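Local coordinates for protein ComZ (Thermus thermophilus, PDB 6QVI) that is a competence-associated pilin that probably acts as a DNA receptor at the pilus tip, combining a pseudopilin-like domain with a beta-solenoid domain, at residues 158-163 with 210-215. Residues are numbered along the deposited sequence; the frame is centred on the assembly and turned at random.
Sequences GGVYVV and ASLRVQ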
ATOM      1  N   GLY A 158      -7.341   5.702  -8.846  1.00 68.46           N
ATOM      2  CA  GLY A 158      -6.260   5.498  -7.906  1.00 73.78           C
ATOM      3  C   GLY A 158      -4.905   5.733  -8.550  1.00 71.36           C
ATOM      4  O   GLY A 158      -4.819   6.078  -9.735  1.00 60.98           O
ATOM      5  N   GLY A 159      -3.816   5.561  -7.803  1.00 70.37           N
ATOM      6  CA  GLY A 159      -2.519   5.845  -8.367  1.00 69.47           C
ATOM      7  C   GLY A 159      -2.054   4.740  -9.271  1.00 61.84           C
ATOM      8  O   GLY A 159      -2.607   3.637  -9.263  1.00 73.82           O
ATOM      9  N   VAL A 160      -1.033   5.033 -10.050  1.00 50.98           N
ATOM     10  CA  VAL A 160      -0.373   4.041 -10.855  1.00 61.40           C
ATOM     11  C   VAL A 160       1.117   4.284 -10.712  1.00 58.94           C
ATOM     12  O   VAL A 160       1.587   5.320 -11.032  1.00 64.79           O
ATOM     13  CB  VAL A 160      -0.782   3.975 -12.335  1.00 58.70           C
ATOM     14  CG1 VAL A 160      -2.041   4.709 -12.647  1.00 71.83           C
ATOM     15  CG2 VAL A 160       0.323   4.412 -13.236  1.00 56.69           C
ATOM     16  N   TYR A 161       1.842   3.312 -10.190  1.00 56.11           N
ATOM     17  CA  TYR A 161       3.268   3.391  -9.988  1.00 55.89           C
ATOM     18  C   TYR A 161       3.897   2.455 -10.967  1.00 58.24           C
ATOM     19  O   TYR A 161       3.458   1.364 -11.113  1.00 51.29           O
ATOM     20  CB  TYR A 161       3.577   2.926  -8.569  1.00 43.91           C
ATOM     21  CG  TYR A 161       5.016   3.000  -8.093  1.00 64.36           C
ATOM     22  CD1 TYR A 161       5.997   2.276  -8.687  1.00 63.63           C
ATOM     23  CD2 TYR A 161       5.361   3.746  -7.000  1.00 60.13           C
ATOM     24  CE1 TYR A 161       7.286   2.329  -8.243  1.00 71.31           C
ATOM     25  CE2 TYR A 161       6.646   3.793  -6.546  1.00 53.99           C
ATOM     26  CZ  TYR A 161       7.599   3.082  -7.179  1.00 63.33           C
ATOM     27  OH  TYR A 161       8.876   3.117  -6.747  1.00 53.59           O
ATOM     28  N   VAL A 162       4.906   2.892 -11.678  1.00 51.29           N
ATOM     29  CA  VAL A 162       5.560   2.032 -12.610  1.00 58.96           C
ATOM     30  C   VAL A 162       7.021   2.084 -12.284  1.00 63.42           C
ATOM     31  O   VAL A 162       7.526   3.136 -12.039  1.00 75.01           O
ATOM     32  CB  VAL A 162       5.369   2.556 -14.014  1.00 59.58           C
ATOM     33  CG1 VAL A 162       6.117   1.704 -14.990  1.00 45.65           C
ATOM     34  CG2 VAL A 162       3.915   2.570 -14.363  1.00 46.11           C
ATOM     35  N   VAL A 163       7.717   0.963 -12.260  1.00 57.62           N
ATOM     36  CA  VAL A 163       9.127   1.047 -11.958  1.00 63.96           C
ATOM     37  C   VAL A 163       9.997   1.310 -13.169  1.00 68.68           C
ATOM     38  O   VAL A 163      10.845   2.151 -13.108  1.00 70.61           O
ATOM     39  CB  VAL A 163       9.653  -0.042 -11.001  1.00 49.24           C
ATOM     40  CG1 VAL A 163       8.551  -0.839 -10.397  1.00 47.22           C
ATOM     41  CG2 VAL A 163      10.708  -0.914 -11.601  1.00 62.94           C
ATOM     42  N   ALA A 210      -4.280   9.559  -5.068  1.00 87.96           N
ATOM     43  CA  ALA A 210      -3.704   9.088  -6.321  1.00 88.13           C
ATOM     44  C   ALA A 210      -2.475   9.891  -6.713  1.00 85.76           C
ATOM     45  O   ALA A 210      -2.341  11.061  -6.386  1.00 85.55           O
ATOM     46  CB  ALA A 210      -4.714   9.183  -7.455  1.00 84.45           C
ATOM     47  N   SER A 211      -1.596   9.257  -7.481  1.00 89.66           N
ATOM     48  CA  SER A 211      -0.407   9.921  -8.004  1.00 88.24           C
ATOM     49  C   SER A 211       0.116   9.052  -9.127  1.00 79.94           C
ATOM     50  O   SER A 211      -0.187   7.859  -9.196  1.00 81.07           O
ATOM     51  CB  SER A 211       0.678  10.158  -6.939  1.00 97.67           C
ATOM     52  OG  SER A 211       0.819   9.039  -6.090  1.00105.71           O
ATOM     53  N   LEU A 212       0.916   9.653  -9.994  1.00 64.97           N
ATOM     54  CA  LEU A 212       1.607   8.920 -11.044  1.00 63.60           C
ATOM     55  C   LEU A 212       3.099   8.965 -10.776  1.00 62.82           C
ATOM     56  O   LEU A 212       3.717  10.017 -10.906  1.00 69.81           O
ATOM     57  CB  LEU A 212       1.286   9.520 -12.413  1.00 65.55           C
ATOM     58  CG  LEU A 212       1.865   8.902 -13.683  1.00 60.90           C
ATOM     59  CD1 LEU A 212       1.907   7.444 -13.549  1.00 50.11           C
ATOM     60  CD2 LEU A 212       1.077   9.311 -14.925  1.00 55.91           C
ATOM     61  N   ARG A 213       3.688   7.824 -10.457  1.00 53.54           N
ATOM     62  CA  ARG A 213       5.114   7.751 -10.207  1.00 59.33           C
ATOM     63  C   ARG A 213       5.739   6.760 -11.177  1.00 56.84           C
ATOM     64  O   ARG A 213       5.255   5.630 -11.327  1.00 66.07           O
ATOM     65  CB  ARG A 213       5.428   7.339  -8.763  1.00 67.18           C
ATOM     66  CG  ARG A 213       4.975   8.336  -7.694  1.00 77.00           C
ATOM     67  CD  ARG A 213       5.602   8.058  -6.319  1.00 74.05           C
ATOM     68  NE  ARG A 213       4.585   8.055  -5.272  1.00 77.37           N
ATOM     69  CZ  ARG A 213       4.577   8.868  -4.224  1.00 96.03           C
ATOM     70  NH1 ARG A 213       5.536   9.769  -4.080  1.00104.20           N
ATOM     71  NH2 ARG A 213       3.608   8.781  -3.317  1.00102.77           N
ATOM     72  N   VAL A 214       6.845   7.151 -11.751  1.00 55.99           N
ATOM     73  CA  VAL A 214       7.556   6.300 -12.629  1.00 52.83           C
ATOM     74  C   VAL A 214       8.983   6.443 -12.254  1.00 51.38           C
ATOM     75  O   VAL A 214       9.573   7.434 -12.523  1.00 51.88           O
ATOM     76  CB  VAL A 214       7.409   6.745 -14.054  1.00 54.45           C
ATOM     77  CG1 VAL A 214       8.440   6.064 -14.897  1.00 55.12           C
ATOM     78  CG2 VAL A 214       6.034   6.432 -14.547  1.00 49.13           C
ATOM     79  N   GLN A 215       9.543   5.437 -11.633  1.00 50.66           N
ATOM     80  CA  GLN A 215      10.906   5.517 -11.218  1.00 54.48           C
ATOM     81  C   GLN A 215      11.928   5.550 -12.309  1.00 64.80           C
ATOM     82  O   GLN A 215      12.882   6.264 -12.197  1.00 76.69           O
ATOM     83  CB  GLN A 215      11.240   4.401 -10.272  1.00 59.05           C
ATOM     84  CG  GLN A 215      12.721   4.226 -10.138  1.00 61.90           C
ATOM     85  CD  GLN A 215      13.093   3.193  -9.125  1.00 72.12           C
ATOM     86  OE1 GLN A 215      12.291   2.369  -8.755  1.00 72.25           O
ATOM     87  NE2 GLN A 215      14.320   3.234  -8.674  1.00 81.08           N
TER
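The methyl of A210 lies over the G158-G159 peptide, with its CB 3.6 Å from G158 C. Next, V160 N donates a backbone hydrogen bond to S211 O at 3.1 Å, and the weak return bond runs from R213 N to V160 O. V160 and L212 extend together from one face, and methyl CG2 of V160 meets CD1 of L212. L182 covers V160, and I174 meets L212. Y161 projects from the other face. With CG anti to the backbone N (chi1 -176°), its ring is carried alongside R213, and R213 CB approaches CD2 obliquely at 4.0 Å. The ring stacks with F140, while the guanidinium of R213 turns to a salt bridge with D269. The strands 160-162 and 212-214 run parallel, their axes at 5°, in register. Strands 139-141 and 237-239 flank the pair, a ladder of parallel strands consistent with successive coils of the beta-solenoid domain. V162 N gives R213 O a hydrogen bond of 2.8 Å, 163° at the hydrogen. V162 O then accepts one from Q215 N at 3.1 Å and a CA-H contact from V214. On the same face as V160, V162 CB meets V214 CG2 at 4.0 Å. At V163 the carbonyl O rests 3.6 Å from Q215 CB.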